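Long-range contact in SPbeta prophage-derived uncharacterized protein YopT (Bacillus subtilis, PDB 2DLB), which is of unknown function and forms a homodimer whose beta sheet runs on from one subunit into the other: residues A[34-43]-A[54-62]. Numbering follows the deposited sequence. Where two conformers were deposited one is given.
Sequences CENLLLSKEV and NFKLSDMEY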
loop_
_atom_site.group_PDB
_atom_site.type_symbol
_atom_site.label_atom_id
_atom_site.label_comp_id
_atom_site.label_asym_id
_atom_site.label_seq_id
_atom_site.Cartn_x
_atom_site.Cartn_y
_atom_site.Cartn_z
ATOM N N CYS A 34 6.555 -9.465 5.299
ATOM C CA CYS A 34 6.708 -8.332 4.381
ATOM C C CYS A 34 7.637 -8.692 3.220
ATOM O O CYS A 34 7.345 -8.315 2.097
ATOM C CB CYS A 34 7.213 -7.137 5.177
ATOM S SG CYS A 34 5.973 -6.406 6.275
ATOM N N GLU A 35 8.718 -9.444 3.488
ATOM C CA GLU A 35 9.599 -9.851 2.419
ATOM C C GLU A 35 8.877 -10.670 1.367
ATOM O O GLU A 35 9.167 -10.588 0.168
ATOM C CB GLU A 35 10.757 -10.677 3.013
ATOM C CG GLU A 35 11.916 -10.844 2.077
ATOM C CD GLU A 35 12.792 -9.637 1.820
ATOM O OE1 GLU A 35 12.629 -8.586 2.443
ATOM O OE2 GLU A 35 13.634 -9.802 0.917
ATOM N N ASN A 36 7.907 -11.475 1.812
ATOM C CA ASN A 36 7.095 -12.282 0.875
ATOM C C ASN A 36 6.057 -11.427 0.152
ATOM O O ASN A 36 5.350 -12.043 -0.676
ATOM C CB ASN A 36 6.440 -13.431 1.630
ATOM C CG ASN A 36 7.427 -14.557 1.908
ATOM O OD1 ASN A 36 8.336 -14.776 1.104
ATOM N ND2 ASN A 36 7.218 -15.199 3.035
ATOM N N LEU A 37 5.946 -10.141 0.361
ATOM C CA LEU A 37 5.030 -9.301 -0.381
ATOM C C LEU A 37 5.720 -8.511 -1.495
ATOM O O LEU A 37 5.024 -7.924 -2.309
ATOM C CB LEU A 37 4.361 -8.253 0.515
ATOM C CG LEU A 37 3.502 -8.789 1.658
ATOM C CD1 LEU A 37 3.027 -7.663 2.570
ATOM C CD2 LEU A 37 2.352 -9.622 1.077
ATOM N N LEU A 38 7.057 -8.462 -1.501
ATOM C CA LEU A 38 7.793 -7.523 -2.311
ATOM C C LEU A 38 7.425 -7.575 -3.794
ATOM O O LEU A 38 7.458 -6.529 -4.428
ATOM C CB LEU A 38 9.306 -7.718 -2.160
ATOM C CG LEU A 38 9.911 -7.326 -0.840
ATOM C CD1 LEU A 38 11.394 -7.708 -0.880
ATOM C CD2 LEU A 38 9.796 -5.842 -0.551
ATOM N N LEU A 39 7.133 -8.776 -4.300
ATOM C CA LEU A 39 6.901 -8.918 -5.731
ATOM C C LEU A 39 5.421 -8.966 -6.080
ATOM O O LEU A 39 5.065 -9.251 -7.202
ATOM C CB LEU A 39 7.615 -10.152 -6.276
ATOM C CG LEU A 39 9.126 -10.173 -6.050
ATOM C CD1 LEU A 39 9.682 -11.464 -6.649
ATOM C CD2 LEU A 39 9.804 -8.932 -6.633
ATOM N N SER A 40 4.543 -8.661 -5.125
ATOM C CA SER A 40 3.116 -8.643 -5.402
ATOM C C SER A 40 2.810 -7.715 -6.574
ATOM O O SER A 40 3.320 -6.604 -6.669
ATOM C CB SER A 40 2.365 -8.197 -4.156
ATOM O OG SER A 40 1.015 -7.960 -4.410
ATOM N N LYS A 41 1.920 -8.174 -7.467
ATOM C CA LYS A 41 1.576 -7.436 -8.668
ATOM C C LYS A 41 0.355 -6.540 -8.509
ATOM O O LYS A 41 0.077 -5.731 -9.406
ATOM C CB LYS A 41 1.319 -8.425 -9.828
ATOM C CG LYS A 41 2.538 -9.268 -10.130
ATOM C CD LYS A 41 3.688 -8.529 -10.754
ATOM C CE LYS A 41 4.677 -9.514 -11.346
ATOM N NZ LYS A 41 6.034 -8.991 -11.552
ATOM N N GLU A 42 -0.395 -6.717 -7.438
ATOM C CA GLU A 42 -1.690 -6.017 -7.282
ATOM C C GLU A 42 -1.960 -5.765 -5.829
ATOM O O GLU A 42 -1.808 -6.662 -4.981
ATOM C CB GLU A 42 -2.818 -6.855 -7.906
ATOM C CG GLU A 42 -4.198 -6.160 -7.967
ATOM C CD GLU A 42 -5.184 -6.972 -8.772
ATOM O OE1 GLU A 42 -5.399 -8.146 -8.477
ATOM O OE2 GLU A 42 -5.726 -6.469 -9.756
ATOM N N VAL A 43 -2.369 -4.549 -5.514
ATOM C CA VAL A 43 -2.758 -4.114 -4.184
ATOM C C VAL A 43 -4.210 -3.650 -4.237
ATOM O O VAL A 43 -4.669 -3.082 -5.211
ATOM C CB VAL A 43 -1.816 -3.007 -3.669
ATOM C CG1 VAL A 43 -1.832 -1.750 -4.536
ATOM C CG2 VAL A 43 -2.103 -2.680 -2.196
ATOM N N ASN A 54 -8.800 -2.193 -6.723
ATOM C CA ASN A 54 -7.545 -2.843 -7.047
ATOM C C ASN A 54 -6.684 -1.996 -7.963
ATOM O O ASN A 54 -7.189 -1.293 -8.861
ATOM C CB ASN A 54 -7.822 -4.164 -7.783
ATOM C CG ASN A 54 -8.733 -5.072 -7.014
ATOM O OD1 ASN A 54 -8.739 -5.128 -5.810
ATOM N ND2 ASN A 54 -9.601 -5.697 -7.755
ATOM N N PHE A 55 -5.393 -2.033 -7.740
ATOM C CA PHE A 55 -4.411 -1.299 -8.510
ATOM C C PHE A 55 -3.211 -2.168 -8.891
ATOM O O PHE A 55 -2.788 -3.026 -8.104
ATOM C CB PHE A 55 -3.815 -0.125 -7.723
ATOM C CG PHE A 55 -4.836 0.874 -7.237
ATOM C CD1 PHE A 55 -5.177 1.923 -8.077
ATOM C CD2 PHE A 55 -5.416 0.753 -5.994
ATOM C CE1 PHE A 55 -6.115 2.814 -7.658
ATOM C CE2 PHE A 55 -6.365 1.671 -5.593
ATOM C CZ PHE A 55 -6.687 2.699 -6.431
ATOM N N LYS A 56 -2.661 -1.908 -10.075
ATOM C CA LYS A 56 -1.389 -2.468 -10.449
ATOM C C LYS A 56 -0.300 -1.911 -9.513
ATOM O O LYS A 56 -0.155 -0.701 -9.403
ATOM C CB LYS A 56 -1.044 -2.171 -11.909
ATOM C CG LYS A 56 0.315 -2.681 -12.337
ATOM C CD LYS A 56 0.627 -2.382 -13.803
ATOM C CE LYS A 56 2.066 -2.827 -14.134
ATOM N NZ LYS A 56 2.341 -2.699 -15.586
ATOM N N LEU A 57 0.472 -2.819 -8.923
ATOM C CA LEU A 57 1.587 -2.484 -8.053
ATOM C C LEU A 57 2.890 -2.728 -8.783
ATOM O O LEU A 57 3.122 -3.879 -9.209
ATOM C CB LEU A 57 1.508 -3.357 -6.798
ATOM C CG LEU A 57 2.503 -3.147 -5.707
ATOM C CD1 LEU A 57 2.429 -1.717 -5.163
ATOM C CD2 LEU A 57 2.258 -4.165 -4.596
ATOM N N SER A 58 3.677 -1.673 -8.948
ATOM C CA SER A 58 4.937 -1.605 -9.656
ATOM C C SER A 58 6.168 -1.863 -8.798
ATOM O O SER A 58 7.199 -2.348 -9.296
ATOM C CB SER A 58 5.099 -0.205 -10.299
ATOM O OG SER A 58 4.670 0.824 -9.426
ATOM N N ASP A 59 6.098 -1.500 -7.536
ATOM C CA ASP A 59 7.225 -1.549 -6.619
ATOM C C ASP A 59 6.763 -1.536 -5.217
ATOM O O ASP A 59 5.740 -0.923 -4.964
ATOM C CB ASP A 59 8.175 -0.309 -6.806
ATOM C CG ASP A 59 9.422 -0.424 -5.962
ATOM O OD1 ASP A 59 10.017 -1.523 -6.018
ATOM O OD2 ASP A 59 9.834 0.511 -5.245
HETATM N N MSE A 60 7.514 -2.166 -4.331
HETATM C CA MSE A 60 7.272 -2.089 -2.911
HETATM C C MSE A 60 8.570 -2.085 -2.117
HETATM O O MSE A 60 9.439 -2.868 -2.481
HETATM C CB MSE A 60 6.495 -3.327 -2.406
HETATM C CG MSE A 60 6.349 -3.226 -0.873
HETATM SE SE MSE A 60 5.560 -4.850 -0.418
HETATM C CE MSE A 60 5.735 -4.581 1.463
ATOM N N GLU A 61 8.589 -1.269 -1.089
ATOM C CA GLU A 61 9.654 -1.318 -0.096
ATOM C C GLU A 61 8.967 -1.250 1.257
ATOM O O GLU A 61 7.842 -0.769 1.326
ATOM C CB GLU A 61 10.672 -0.221 -0.276
ATOM C CG GLU A 61 11.509 -0.300 -1.556
ATOM C CD GLU A 61 10.889 0.734 -2.495
ATOM O OE1 GLU A 61 11.411 0.826 -3.617
ATOM O OE2 GLU A 61 9.926 1.420 -2.045
ATOM N N TYR A 62 9.612 -1.675 2.310
ATOM C CA TYR A 62 9.047 -1.566 3.647
ATOM C C TYR A 62 10.145 -1.371 4.671
ATOM O O TYR A 62 11.304 -1.736 4.446
ATOM C CB TYR A 62 8.170 -2.815 3.985
ATOM C CG TYR A 62 9.034 -4.028 4.221
ATOM C CD1 TYR A 62 9.456 -4.778 3.128
ATOM C CD2 TYR A 62 9.392 -4.403 5.516
ATOM C CE1 TYR A 62 10.241 -5.891 3.353
ATOM C CE2 TYR A 62 10.195 -5.494 5.715
ATOM C CZ TYR A 62 10.608 -6.235 4.633
ATOM O OH TYR A 62 11.413 -7.313 4.912
HETATM O O HOH W 1 9.218 -4.619 -5.075
#
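V43 and F55 pair at the open end of an antiparallel beta hairpin, strands 42-46 and 52-69, and from there the contact runs on as mixed side-chain packing, with one water and one side-chain hydrogen bond, between the end of helix 23-35 with its following turns and the long second strand. V43 and F55 are a hydrogen-bonded pair: F55 N gives to V43 O at 2.8 Å, and V43 N returns a bond to F55 O. Next to them E42 faces K56 as a non-hydrogen-bonded pair. Two residues along each chain from V43 and F55, L57 N reaches K41 O at 3.0 Å, almost straight at hydrogen (174°).

Beyond this the backbones part and side chains bridge the gap. L57 leans along the S40 backbone, its CD2 3.4 Å from S40 O. Selenomethionine M60, fully extended from chi1 176° outward, brings its SE to L37 O (3.6 Å) and L37 CB, while CE lies loosely near C34 O. A water accepts from M60 N and lies 2.7 Å from L38 O, probably as donor, linking the backbones where no direct bond forms.

At the far end, with CG between the backbone N and carbonyl carbon (chi1 72°), the Y62 ring turns one face to C34: CB sits over the ring centre, a CH-pi contact at 3.4 Å to the centroid, with SG over the same face. L38 CD2 meets the ring's edge in plane. There too, Y62 OH donates to the anti lone pair of E35 OE1 at 3.0 Å.

E42, V43 and most of 56-62 pair with a strand of the second subunit, whose L46 O bonds S40 OG. Backbone bonds thus join the strands at one end; past S40, ring face, selenium, water and one hydroxyl-carboxylate bond hold the helix end on a strand that also builds the dimer sheet.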